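Local structure of NAD-dependent aldehyde dehydrogenase (Burkholderia multivorans, 5UJU) at residues Gly50-His61 against Phe135-His143; Glu80-Leu88 against His428-Val436. The protein probably catalyses the NAD-dependent oxidation of aldehydes to carboxylic acids. One frame throughout, in Å; residues are numbered along the deposited sequence.

In the fold
Both contacts lie towards one side of the chain, their centres about 15 Å apart, and both are partly buried. Contact 1 packs two helices, 50-60 and 134-145, through aromatic rings and two side-chain hydrogen bonds, and most of its touching residues are buried. Contact 2 joins two loops, one leading towards strand 92-93 and the other towards strand 440-445 of the sheet that holds 356-360 and 487-491; it relies on turns, a backbone bond and a small aromatic cluster, with a more exposed rim carrying a water. Helix 134-145 connects them: H143 of contact 1 probably hydrogen-bonds S82 of contact 2, and M142 packs on Y84 and F431.

Contact 1 of 2, residues Gly50-His61 against Phe135-His143; sequences GNADGEAAFKSH and FEIAYSVMH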
ATOM      1  N   GLY A  50      24.091 -24.089 -25.148  1.00 46.45           N
ATOM      2  CA  GLY A  50      22.971 -23.520 -24.412  1.00 45.83           C
ATOM      3  C   GLY A  50      21.665 -23.558 -25.187  1.00 40.85           C
ATOM      4  O   GLY A  50      20.635 -23.996 -24.670  1.00 39.50           O
ATOM      5  N   ASN A  51      21.690 -23.094 -26.434  1.00 37.05           N
ATOM      6  CA  ASN A  51      20.478 -23.089 -27.248  1.00 38.31           C
ATOM      7  C   ASN A  51      19.977 -24.508 -27.495  1.00 38.00           C
ATOM      8  O   ASN A  51      18.808 -24.821 -27.240  1.00 35.43           O
ATOM      9  CB  ASN A  51      20.753 -22.353 -28.566  1.00 42.04           C
ATOM     10  CG  ASN A  51      19.486 -21.883 -29.271  1.00 43.19           C
ATOM     11  OD1 ASN A  51      19.457 -20.795 -29.854  1.00 54.19           O
ATOM     12  ND2 ASN A  51      18.469 -22.719 -29.286  1.00 40.43           N
ATOM     13  N   ALA A  52      20.865 -25.389 -27.962  1.00 39.48           N
ATOM     14  CA  ALA A  52      20.475 -26.761 -28.276  1.00 38.89           C
ATOM     15  C   ALA A  52      19.914 -27.473 -27.051  1.00 40.34           C
ATOM     16  O   ALA A  52      18.896 -28.171 -27.139  1.00 44.83           O
ATOM     17  CB  ALA A  52      21.669 -27.524 -28.855  1.00 39.94           C
ATOM     18  N   ASP A  53      20.584 -27.339 -25.904  1.00 40.93           N
ATOM     19  CA  ASP A  53      20.081 -27.959 -24.678  1.00 40.88           C
ATOM     20  C   ASP A  53      18.739 -27.372 -24.274  1.00 37.30           C
ATOM     21  O   ASP A  53      17.849 -28.093 -23.808  1.00 37.87           O
ATOM     22  CB  ASP A  53      21.080 -27.786 -23.537  1.00 45.36           C
ATOM     23  CG  ASP A  53      22.405 -28.472 -23.806  1.00 51.40           C
ATOM     24  OD1 ASP A  53      22.475 -29.308 -24.736  1.00 48.41           O
ATOM     25  OD2 ASP A  53      23.375 -28.163 -23.083  1.00 60.41           O
ATOM     26  N   GLY A  54      18.584 -26.058 -24.419  1.00 38.97           N
ATOM     27  CA  GLY A  54      17.310 -25.448 -24.104  1.00 31.80           C
ATOM     28  C   GLY A  54      16.205 -25.979 -24.987  1.00 37.05           C
ATOM     29  O   GLY A  54      15.116 -26.311 -24.507  1.00 30.55           O
ATOM     30  N   GLU A  55      16.473 -26.070 -26.298  1.00 32.57           N
ATOM     31  CA  GLU A  55      15.450 -26.557 -27.216  1.00 32.48           C
ATOM     32  C   GLU A  55      15.101 -28.012 -26.920  1.00 34.09           C
ATOM     33  O   GLU A  55      13.929 -28.400 -26.989  1.00 34.88           O
ATOM     34  CB  GLU A  55      15.891 -26.393 -28.674  1.00 33.80           C
ATOM     35  CG  GLU A  55      14.766 -26.751 -29.675  1.00 40.42           C
ATOM     36  CD  GLU A  55      15.157 -26.588 -31.158  1.00 44.65           C
ATOM     37  OE1 GLU A  55      16.323 -26.249 -31.446  1.00 48.05           O
ATOM     38  OE2 GLU A  55      14.283 -26.797 -32.032  1.00 43.14           O
ATOM     39  N   ALA A  56      16.097 -28.837 -26.578  1.00 36.05           N
ATOM     40  CA  ALA A  56      15.788 -30.220 -26.222  1.00 33.95           C
ATOM     41  C   ALA A  56      14.910 -30.289 -24.977  1.00 36.03           C
ATOM     42  O   ALA A  56      13.969 -31.088 -24.919  1.00 39.33           O
ATOM     43  CB  ALA A  56      17.077 -31.019 -26.009  1.00 40.70           C
ATOM     44  N   ALA A  57      15.195 -29.448 -23.974  1.00 34.41           N
ATOM     45  CA  ALA A  57      14.355 -29.410 -22.776  1.00 37.07           C
ATOM     46  C   ALA A  57      12.930 -28.992 -23.114  1.00 36.00           C
ATOM     47  O   ALA A  57      11.964 -29.534 -22.563  1.00 32.23           O
ATOM     48  CB  ALA A  57      14.949 -28.457 -21.737  1.00 37.32           C
ATOM     49  N   PHE A  58      12.776 -28.017 -24.010  1.00 34.63           N
ATOM     50  CA  PHE A  58      11.436 -27.616 -24.416  1.00 29.54           C
ATOM     51  C   PHE A  58      10.698 -28.771 -25.089  1.00 33.16           C
ATOM     52  O   PHE A  58       9.544 -29.060 -24.755  1.00 29.86           O
ATOM     53  CB  PHE A  58      11.514 -26.398 -25.347  1.00 28.87           C
ATOM     54  CG  PHE A  58      10.259 -26.146 -26.107  1.00 36.25           C
ATOM     55  CD1 PHE A  58       9.135 -25.654 -25.460  1.00 33.94           C
ATOM     56  CD2 PHE A  58      10.201 -26.368 -27.470  1.00 40.78           C
ATOM     57  CE1 PHE A  58       7.973 -25.405 -26.162  1.00 31.28           C
ATOM     58  CE2 PHE A  58       9.039 -26.110 -28.176  1.00 29.51           C
ATOM     59  CZ  PHE A  58       7.931 -25.633 -27.521  1.00 32.89           C
ATOM     60  N   LYS A  59      11.348 -29.436 -26.057  1.00 32.39           N
ATOM     61  CA  LYS A  59      10.699 -30.545 -26.759  1.00 38.75           C
ATOM     62  C   LYS A  59      10.314 -31.677 -25.821  1.00 36.23           C
ATOM     63  O   LYS A  59       9.360 -32.413 -26.101  1.00 42.73           O
ATOM     64  CB  LYS A  59      11.594 -31.096 -27.867  1.00 37.18           C
ATOM     65  CG  LYS A  59      11.653 -30.245 -29.127  1.00 43.73           C
ATOM     66  CD  LYS A  59      12.856 -30.653 -29.972  1.00 50.23           C
ATOM     67  CE  LYS A  59      12.914 -29.920 -31.315  1.00 57.15           C
ATOM     68  NZ  LYS A  59      14.074 -30.402 -32.140  1.00 56.03           N
ATOM     69  N   SER A  60      11.048 -31.854 -24.721  1.00 32.03           N
ATOM     70  CA  SER A  60      10.712 -32.929 -23.793  1.00 39.73           C
ATOM     71  C   SER A  60       9.349 -32.723 -23.139  1.00 40.75           C
ATOM     72  O   SER A  60       8.747 -33.698 -22.690  1.00 41.60           O
ATOM     73  CB  SER A  60      11.797 -33.066 -22.722  1.00 40.41           C
ATOM     74  OG  SER A  60      11.591 -32.144 -21.665  1.00 43.00           O
ATOM     75  N   HIS A  61       8.833 -31.488 -23.095  1.00 30.70           N
ATOM     76  CA  HIS A  61       7.518 -31.274 -22.503  1.00 33.23           C
ATOM     77  C   HIS A  61       6.384 -31.625 -23.453  1.00 35.32           C
ATOM     78  O   HIS A  61       5.241 -31.779 -23.003  1.00 33.51           O
ATOM     79  CB  HIS A  61       7.347 -29.818 -22.057  1.00 34.24           C
ATOM     80  CG  HIS A  61       8.421 -29.340 -21.137  1.00 35.74           C
ATOM     81  ND1 HIS A  61       8.705 -29.955 -19.935  1.00 36.43           N
ATOM     82  CD2 HIS A  61       9.289 -28.309 -21.246  1.00 34.65           C
ATOM     83  CE1 HIS A  61       9.702 -29.320 -19.343  1.00 35.51           C
ATOM     84  NE2 HIS A  61      10.071 -28.313 -20.118  1.00 30.43           N
ATOM     85  N   PHE A 135      17.092 -20.544 -22.007  1.00 30.45           N
ATOM     86  CA  PHE A 135      16.799 -21.055 -23.342  1.00 31.30           C
ATOM     87  C   PHE A 135      15.555 -21.933 -23.330  1.00 34.52           C
ATOM     88  O   PHE A 135      14.700 -21.811 -24.209  1.00 30.16           O
ATOM     89  CB  PHE A 135      18.000 -21.810 -23.899  1.00 29.21           C
ATOM     90  CG  PHE A 135      19.052 -20.910 -24.481  1.00 35.35           C
ATOM     91  CD1 PHE A 135      18.870 -20.331 -25.731  1.00 35.57           C
ATOM     92  CD2 PHE A 135      20.224 -20.649 -23.788  1.00 36.19           C
ATOM     93  CE1 PHE A 135      19.831 -19.496 -26.273  1.00 36.56           C
ATOM     94  CE2 PHE A 135      21.191 -19.827 -24.325  1.00 40.17           C
ATOM     95  CZ  PHE A 135      20.993 -19.245 -25.567  1.00 40.85           C
ATOM     96  N   GLU A 136      15.442 -22.838 -22.346  1.00 31.24           N
ATOM     97  CA  GLU A 136      14.231 -23.648 -22.225  1.00 26.48           C
ATOM     98  C   GLU A 136      12.997 -22.773 -22.049  1.00 26.69           C
ATOM     99  O   GLU A 136      11.953 -23.016 -22.669  1.00 29.99           O
ATOM    100  CB  GLU A 136      14.363 -24.610 -21.043  1.00 27.63           C
ATOM    101  CG  GLU A 136      13.081 -25.338 -20.707  1.00 34.08           C
ATOM    102  CD  GLU A 136      13.182 -26.167 -19.423  1.00 29.73           C
ATOM    103  OE1 GLU A 136      14.206 -26.073 -18.732  1.00 28.28           O
ATOM    104  OE2 GLU A 136      12.239 -26.916 -19.129  1.00 27.18           O
ATOM    105  N   ILE A 137      13.099 -21.752 -21.200  1.00 28.59           N
ATOM    106  CA  ILE A 137      11.996 -20.820 -20.987  1.00 23.48           C
ATOM    107  C   ILE A 137      11.714 -20.003 -22.257  1.00 23.76           C
ATOM    108  O   ILE A 137      10.553 -19.755 -22.609  1.00 25.44           O
ATOM    109  CB  ILE A 137      12.312 -19.929 -19.773  1.00 26.91           C
ATOM    110  CG1 ILE A 137      12.316 -20.778 -18.489  1.00 32.47           C
ATOM    111  CG2 ILE A 137      11.315 -18.779 -19.648  1.00 27.30           C
ATOM    112  CD1 ILE A 137      12.823 -20.045 -17.255  1.00 26.03           C
ATOM    113  N   ALA A 138      12.756 -19.604 -22.982  1.00 25.58           N
ATOM    114  CA  ALA A 138      12.529 -18.827 -24.204  1.00 28.33           C
ATOM    115  C   ALA A 138      11.660 -19.594 -25.196  1.00 30.07           C
ATOM    116  O   ALA A 138      10.697 -19.046 -25.749  1.00 34.97           O
ATOM    117  CB  ALA A 138      13.861 -18.447 -24.844  1.00 26.11           C
ATOM    118  N   TYR A 139      11.984 -20.867 -25.435  1.00 25.95           N
ATOM    119  CA  TYR A 139      11.179 -21.663 -26.359  1.00 28.01           C
ATOM    120  C   TYR A 139       9.745 -21.834 -25.864  1.00 31.85           C
ATOM    121  O   TYR A 139       8.800 -21.814 -26.663  1.00 25.48           O
ATOM    122  CB  TYR A 139      11.840 -23.023 -26.600  1.00 31.78           C
ATOM    123  CG  TYR A 139      13.002 -22.925 -27.564  1.00 37.79           C
ATOM    124  CD1 TYR A 139      12.778 -22.629 -28.903  1.00 41.97           C
ATOM    125  CD2 TYR A 139      14.312 -23.135 -27.146  1.00 38.32           C
ATOM    126  CE1 TYR A 139      13.826 -22.529 -29.803  1.00 42.10           C
ATOM    127  CE2 TYR A 139      15.372 -23.044 -28.042  1.00 39.61           C
ATOM    128  CZ  TYR A 139      15.119 -22.737 -29.371  1.00 41.30           C
ATOM    129  OH  TYR A 139      16.152 -22.638 -30.278  1.00 39.29           O
ATOM    130  N   SER A 140       9.553 -21.989 -24.555  1.00 29.68           N
ATOM    131  CA  SER A 140       8.192 -22.142 -24.053  1.00 23.73           C
ATOM    132  C   SER A 140       7.382 -20.863 -24.223  1.00 28.84           C
ATOM    133  O   SER A 140       6.166 -20.925 -24.435  1.00 27.85           O
ATOM    134  CB  SER A 140       8.207 -22.559 -22.581  1.00 24.05           C
ATOM    135  OG  SER A 140       8.587 -21.491 -21.727  1.00 28.68           O
ATOM    136  N   VAL A 141       8.032 -19.703 -24.115  1.00 25.99           N
ATOM    137  CA  VAL A 141       7.352 -18.431 -24.344  1.00 26.63           C
ATOM    138  C   VAL A 141       7.035 -18.257 -25.829  1.00 30.05           C
ATOM    139  O   VAL A 141       5.922 -17.855 -26.201  1.00 28.74           O
ATOM    140  CB  VAL A 141       8.215 -17.283 -23.781  1.00 26.63           C
ATOM    141  CG1 VAL A 141       7.786 -15.908 -24.346  1.00 22.64           C
ATOM    142  CG2 VAL A 141       8.155 -17.300 -22.237  1.00 23.86           C
ATOM    143  N   MET A 142       7.999 -18.588 -26.692  1.00 29.57           N
ATOM    144  CA  MET A 142       7.805 -18.478 -28.133  1.00 30.35           C
ATOM    145  C   MET A 142       6.583 -19.267 -28.583  1.00 34.63           C
ATOM    146  O   MET A 142       5.732 -18.748 -29.311  1.00 25.70           O
ATOM    147  CB  MET A 142       9.062 -18.964 -28.859  1.00 27.15           C
ATOM    148  CG  MET A 142       8.959 -18.990 -30.382  1.00 27.92           C
ATOM    149  SD  MET A 142      10.482 -19.538 -31.178  1.00 35.55           S
ATOM    150  CE  MET A 142       9.916 -19.658 -32.876  1.00 45.57           C
ATOM    151  N   HIS A 143       6.455 -20.514 -28.126  1.00 29.72           N
ATOM    152  CA  HIS A 143       5.380 -21.367 -28.608  1.00 34.66           C
ATOM    153  C   HIS A 143       4.135 -21.313 -27.739  1.00 27.23           C
ATOM    154  O   HIS A 143       3.253 -22.162 -27.888  1.00 31.05           O
ATOM    155  CB  HIS A 143       5.882 -22.801 -28.784  1.00 28.52           C
ATOM    156  CG  HIS A 143       6.833 -22.932 -29.930  1.00 32.88           C
ATOM    157  ND1 HIS A 143       6.423 -22.836 -31.243  1.00 34.21           N
ATOM    158  CD2 HIS A 143       8.180 -23.070 -29.966  1.00 31.85           C
ATOM    159  CE1 HIS A 143       7.470 -22.957 -32.038  1.00 34.60           C
ATOM    160  NE2 HIS A 143       8.550 -23.096 -31.289  1.00 37.85           N
TER
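Y139 reaches from helix 134-145 into the groove formed by N51, G54, E55 and F58 of helix 50-60, a knob in a hole. Its CG lies beside its backbone N (chi1 -78°), which lays the ring along E55, whose CG sits over one face. N51 ND2 meets the ring's edge and donates to Y139 OH, which lies in the amide plane; their 2.5 Å separation is unusually short, so the length is doubtful and implies no strength. Y139 CB stands over a face of the F58 ring, 4.0 Å from its centroid. F58 CZ reaches H143 CD2 at 3.6 Å; the ring planes are 16° apart but so displaced that they overlap little. At the N-terminal end of 50-60, F135 turns a ring face to the backbone of G50 and N51. G54, lacking a side chain, lays its CA on F135 CB and its O on E136 CA, as the segment axes approach to 7.5 Å. Towards the C-terminal end of 50-61, the extended E136 passes A57 CB, and H61 NE2 donates to the anti lone pair of E136 OE2 at 2.8 Å, ring and carboxylate nearly coplanar. R252 salt-bridges the same oxygen, and these two partners would probably keep E136 ionised.

Contact 2 of 2, residues Glu80-Leu88 against His428-Val436; sequences ERSPYGVAL and HPAFPDARV
Y84 lies against F431, H428 and A434, and its side chain can be followed outward from the turn S82-G85. CB stands over one face of the F431 ring, 4.2 Å from the centroid and 18° off the ring normal. CG is set beside the backbone N (chi1 -71°), which carries the ring across the loop 428-436. CD1 meets two groups, F431 CD2 at 3.8 Å and the methyl of A434 at 3.9 Å. The planes of Y84 and F431 are inclined at 49°. Further out, CE1 touches H428 CD2 at 3.9 Å, with the histidine carbon near the plane of the tyrosine ring. On the opposite edge CE2 lies against the backbone O of M142 in helix 134-145.

F431 is shared: V86 CG2 approaches its CE1 at 3.7 Å, obliquely. H428 in turn is steadied by its own loop, as ND1 accepts the backbone N of A430 in the ring plane. The backbones are also joined directly. R435 N donates to P83 O at 2.9 Å, nearly straight along the C=O axis, while A434 CA makes a CH...O contact with the same oxygen. The next carbonyl, Y84 O, accepts from a water that also accepts from D433 N. S82 OG, which takes the backbone N of Y84 in an ST turn, also pairs with H143 ND1, a probable hydrogen bond. The guanidinium of R435 lies alongside P83, NE in a salt bridge with D404 and NH1 hydrogen-bonded to the carbonyl O of I401.

The chemistry thus divides: apolar and aromatic side chains make one part of the contact, and the carbonyls of P83 and Y84, bonded by R435 N-H and a bridging water, the other, so that two irregular loops are joined without pairing as strands.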
ATOM      1  N   GLU A  80      -3.042 -25.589 -24.502  1.00 29.50           N
ATOM      2  CA  GLU A  80      -2.195 -24.601 -25.164  1.00 26.40           C
ATOM      3  C   GLU A  80      -1.977 -24.954 -26.633  1.00 31.44           C
ATOM      4  O   GLU A  80      -1.823 -26.124 -26.994  1.00 32.00           O
ATOM      5  CB  GLU A  80      -0.834 -24.499 -24.480  1.00 24.21           C
ATOM      6  CG  GLU A  80      -0.841 -23.980 -23.060  1.00 22.12           C
ATOM      7  CD  GLU A  80       0.448 -24.374 -22.338  1.00 27.66           C
ATOM      8  OE1 GLU A  80       0.689 -25.590 -22.177  1.00 26.54           O
ATOM      9  OE2 GLU A  80       1.231 -23.482 -21.959  1.00 29.92           O
ATOM     10  N   ARG A  81      -1.938 -23.918 -27.478  1.00 31.01           N
ATOM     11  CA  ARG A  81      -1.641 -24.039 -28.901  1.00 31.58           C
ATOM     12  C   ARG A  81      -0.540 -23.055 -29.264  1.00 25.97           C
ATOM     13  O   ARG A  81      -0.547 -21.914 -28.804  1.00 29.57           O
ATOM     14  CB  ARG A  81      -2.885 -23.758 -29.755  1.00 39.38           C
ATOM     15  CG  ARG A  81      -4.117 -24.530 -29.314  1.00 52.87           C
ATOM     16  CD  ARG A  81      -4.088 -25.966 -29.828  1.00 64.56           C
ATOM     17  NE  ARG A  81      -5.222 -26.750 -29.335  1.00 71.96           N
ATOM     18  CZ  ARG A  81      -5.127 -27.722 -28.427  1.00 72.55           C
ATOM     19  NH1 ARG A  81      -3.947 -28.056 -27.915  1.00 68.52           N
ATOM     20  NH2 ARG A  81      -6.214 -28.371 -28.034  1.00 76.36           N
ATOM     21  N   SER A  82       0.391 -23.490 -30.092  1.00 27.69           N
ATOM     22  CA  SER A  82       1.490 -22.625 -30.500  1.00 27.19           C
ATOM     23  C   SER A  82       1.036 -21.668 -31.603  1.00 34.73           C
ATOM     24  O   SER A  82       0.510 -22.119 -32.624  1.00 28.56           O
ATOM     25  CB  SER A  82       2.646 -23.459 -31.015  1.00 27.21           C
ATOM     26  OG  SER A  82       3.604 -22.634 -31.648  1.00 28.73           O
ATOM     27  N   PRO A  83       1.237 -20.355 -31.449  1.00 31.26           N
ATOM     28  CA  PRO A  83       0.943 -19.447 -32.573  1.00 32.54           C
ATOM     29  C   PRO A  83       1.763 -19.753 -33.811  1.00 30.70           C
ATOM     30  O   PRO A  83       1.397 -19.306 -34.904  1.00 33.85           O
ATOM     31  CB  PRO A  83       1.264 -18.056 -31.999  1.00 30.37           C
ATOM     32  CG  PRO A  83       1.028 -18.211 -30.517  1.00 30.05           C
ATOM     33  CD  PRO A  83       1.544 -19.610 -30.212  1.00 25.87           C
ATOM     34  N   TYR A  84       2.841 -20.525 -33.682  1.00 30.23           N
ATOM     35  CA  TYR A  84       3.639 -20.929 -34.827  1.00 32.46           C
ATOM     36  C   TYR A  84       3.153 -22.224 -35.466  1.00 32.80           C
ATOM     37  O   TYR A  84       3.725 -22.658 -36.475  1.00 37.87           O
ATOM     38  CB  TYR A  84       5.111 -21.029 -34.420  1.00 28.16           C
ATOM     39  CG  TYR A  84       5.708 -19.659 -34.174  1.00 31.04           C
ATOM     40  CD1 TYR A  84       6.097 -18.859 -35.243  1.00 25.61           C
ATOM     41  CD2 TYR A  84       5.834 -19.139 -32.885  1.00 31.46           C
ATOM     42  CE1 TYR A  84       6.629 -17.598 -35.040  1.00 26.19           C
ATOM     43  CE2 TYR A  84       6.379 -17.858 -32.671  1.00 22.21           C
ATOM     44  CZ  TYR A  84       6.762 -17.097 -33.763  1.00 27.63           C
ATOM     45  OH  TYR A  84       7.296 -15.834 -33.601  1.00 28.40           O
ATOM     46  N   GLY A  85       2.091 -22.826 -34.940  1.00 30.22           N
ATOM     47  CA  GLY A  85       1.506 -23.988 -35.571  1.00 30.63           C
ATOM     48  C   GLY A  85       2.150 -25.306 -35.206  1.00 32.60           C
ATOM     49  O   GLY A  85       1.764 -26.338 -35.764  1.00 39.87           O
ATOM     50  N   VAL A  86       3.116 -25.305 -34.290  1.00 33.69           N
ATOM     51  CA  VAL A  86       3.746 -26.532 -33.813  1.00 31.94           C
ATOM     52  C   VAL A  86       2.800 -27.231 -32.843  1.00 32.44           C
ATOM     53  O   VAL A  86       2.177 -26.586 -31.989  1.00 31.92           O
ATOM     54  CB  VAL A  86       5.094 -26.202 -33.146  1.00 36.19           C
ATOM     55  CG1 VAL A  86       5.663 -27.421 -32.421  1.00 40.32           C
ATOM     56  CG2 VAL A  86       6.077 -25.692 -34.179  1.00 35.07           C
ATOM     57  N   ALA A  87       2.665 -28.551 -32.988  1.00 26.94           N
ATOM     58  CA  ALA A  87       1.869 -29.331 -32.050  1.00 33.03           C
ATOM     59  C   ALA A  87       2.541 -29.340 -30.680  1.00 33.67           C
ATOM     60  O   ALA A  87       3.720 -29.675 -30.560  1.00 38.03           O
ATOM     61  CB  ALA A  87       1.689 -30.756 -32.572  1.00 39.43           C
ATOM     62  N   LEU A  88       1.797 -28.959 -29.644  1.00 34.50           N
ATOM     63  CA  LEU A  88       2.322 -28.953 -28.282  1.00 31.39           C
ATOM     64  C   LEU A  88       1.850 -30.175 -27.505  1.00 34.49           C
ATOM     65  O   LEU A  88       2.674 -30.945 -27.001  1.00 35.76           O
ATOM     66  CB  LEU A  88       1.908 -27.670 -27.557  1.00 31.13           C
ATOM     67  CG  LEU A  88       2.426 -26.370 -28.198  1.00 30.56           C
ATOM     68  CD1 LEU A  88       2.011 -25.172 -27.345  1.00 26.79           C
ATOM     69  CD2 LEU A  88       3.944 -26.396 -28.394  1.00 24.43           C
ATOM     70  N   HIS A 428       5.062 -17.849 -43.061  1.00 27.94           N
ATOM     71  CA  HIS A 428       6.327 -17.932 -42.340  1.00 30.45           C
ATOM     72  C   HIS A 428       7.254 -18.892 -43.070  1.00 33.40           C
ATOM     73  O   HIS A 428       6.856 -20.025 -43.360  1.00 34.36           O
ATOM     74  CB  HIS A 428       6.098 -18.400 -40.901  1.00 30.97           C
ATOM     75  CG  HIS A 428       7.254 -18.118 -39.988  1.00 30.09           C
ATOM     76  ND1 HIS A 428       8.495 -18.689 -40.161  1.00 27.89           N
ATOM     77  CD2 HIS A 428       7.358 -17.316 -38.903  1.00 28.78           C
ATOM     78  CE1 HIS A 428       9.316 -18.247 -39.224  1.00 30.66           C
ATOM     79  NE2 HIS A 428       8.647 -17.418 -38.444  1.00 28.61           N
ATOM     80  N   PRO A 429       8.492 -18.498 -43.365  1.00 32.59           N
ATOM     81  CA  PRO A 429       9.369 -19.381 -44.152  1.00 34.14           C
ATOM     82  C   PRO A 429       9.729 -20.681 -43.445  1.00 34.54           C
ATOM     83  O   PRO A 429      10.065 -21.660 -44.124  1.00 34.06           O
ATOM     84  CB  PRO A 429      10.615 -18.521 -44.392  1.00 35.63           C
ATOM     85  CG  PRO A 429      10.200 -17.119 -44.058  1.00 41.03           C
ATOM     86  CD  PRO A 429       9.149 -17.232 -43.012  1.00 32.81           C
ATOM     87  N   ALA A 430       9.675 -20.724 -42.113  1.00 32.33           N
ATOM     88  CA  ALA A 430      10.091 -21.902 -41.356  1.00 31.92           C
ATOM     89  C   ALA A 430       8.957 -22.633 -40.654  1.00 37.37           C
ATOM     90  O   ALA A 430       9.139 -23.796 -40.276  1.00 38.24           O
ATOM     91  CB  ALA A 430      11.128 -21.509 -40.294  1.00 35.05           C
ATOM     92  N   PHE A 431       7.793 -22.004 -40.495  1.00 32.27           N
ATOM     93  CA  PHE A 431       6.662 -22.587 -39.772  1.00 35.58           C
ATOM     94  C   PHE A 431       5.433 -22.493 -40.663  1.00 36.74           C
ATOM     95  O   PHE A 431       4.720 -21.482 -40.647  1.00 37.54           O
ATOM     96  CB  PHE A 431       6.420 -21.882 -38.438  1.00 34.97           C
ATOM     97  CG  PHE A 431       7.515 -22.078 -37.436  1.00 36.75           C
ATOM     98  CD1 PHE A 431       7.618 -23.274 -36.730  1.00 34.84           C
ATOM     99  CD2 PHE A 431       8.433 -21.075 -37.178  1.00 36.56           C
ATOM    100  CE1 PHE A 431       8.627 -23.469 -35.791  1.00 37.71           C
ATOM    101  CE2 PHE A 431       9.448 -21.267 -36.241  1.00 39.05           C
ATOM    102  CZ  PHE A 431       9.540 -22.467 -35.546  1.00 37.97           C
ATOM    103  N   PRO A 432       5.144 -23.548 -41.432  1.00 38.46           N
ATOM    104  CA  PRO A 432       4.068 -23.468 -42.436  1.00 38.24           C
ATOM    105  C   PRO A 432       2.717 -23.064 -41.880  1.00 34.69           C
ATOM    106  O   PRO A 432       1.907 -22.474 -42.605  1.00 33.52           O
ATOM    107  CB  PRO A 432       4.018 -24.897 -43.002  1.00 43.02           C
ATOM    108  CG  PRO A 432       5.360 -25.484 -42.706  1.00 41.52           C
ATOM    109  CD  PRO A 432       5.806 -24.869 -41.418  1.00 36.78           C
ATOM    110  N   ASP A 433       2.432 -23.372 -40.618  1.00 29.24           N
ATOM    111  CA  ASP A 433       1.119 -23.099 -40.051  1.00 28.12           C
ATOM    112  C   ASP A 433       1.124 -21.929 -39.074  1.00 25.58           C
ATOM    113  O   ASP A 433       0.146 -21.745 -38.346  1.00 31.13           O
ATOM    114  CB  ASP A 433       0.578 -24.358 -39.373  1.00 40.38           C
ATOM    115  CG  ASP A 433       0.308 -25.475 -40.365  1.00 45.89           C
ATOM    116  OD1 ASP A 433      -0.110 -25.170 -41.504  1.00 45.45           O
ATOM    117  OD2 ASP A 433       0.531 -26.653 -40.011  1.00 45.22           O
ATOM    118  N   ALA A 434       2.183 -21.124 -39.052  1.00 29.19           N
ATOM    119  CA  ALA A 434       2.218 -19.983 -38.151  1.00 29.22           C
ATOM    120  C   ALA A 434       1.162 -18.951 -38.548  1.00 34.06           C
ATOM    121  O   ALA A 434       0.794 -18.827 -39.721  1.00 34.77           O
ATOM    122  CB  ALA A 434       3.598 -19.336 -38.160  1.00 28.45           C
ATOM    123  N   ARG A 435       0.661 -18.227 -37.541  1.00 30.10           N
ATOM    124  CA  ARG A 435      -0.342 -17.171 -37.690  1.00 31.59           C
ATOM    125  C   ARG A 435       0.396 -15.833 -37.662  1.00 33.04           C
ATOM    126  O   ARG A 435       0.781 -15.347 -36.594  1.00 33.19           O
ATOM    127  CB  ARG A 435      -1.385 -17.267 -36.574  1.00 29.96           C
ATOM    128  CG  ARG A 435      -2.557 -16.291 -36.688  1.00 33.32           C
ATOM    129  CD  ARG A 435      -3.310 -16.200 -35.358  1.00 38.12           C
ATOM    130  NE  ARG A 435      -3.931 -17.467 -35.007  1.00 41.06           N
ATOM    131  CZ  ARG A 435      -3.600 -18.206 -33.951  1.00 37.73           C
ATOM    132  NH1 ARG A 435      -2.649 -17.813 -33.119  1.00 33.88           N
ATOM    133  NH2 ARG A 435      -4.225 -19.355 -33.736  1.00 41.93           N
ATOM    134  N   VAL A 436       0.622 -15.244 -38.837  1.00 23.97           N
ATOM    135  CA  VAL A 436       1.431 -14.033 -38.957  1.00 27.53           C
ATOM    136  C   VAL A 436       0.615 -13.000 -39.726  1.00 28.98           C
ATOM    137  O   VAL A 436       0.114 -13.299 -40.817  1.00 27.63           O
ATOM    138  CB  VAL A 436       2.769 -14.304 -39.676  1.00 28.89           C
ATOM    139  CG1 VAL A 436       3.651 -13.037 -39.716  1.00 25.91           C
ATOM    140  CG2 VAL A 436       3.527 -15.462 -39.050  1.00 26.58           C
TER
HETATM  141  O   HOH W   1       4.128 -24.528 -38.516  1.00 28.60           O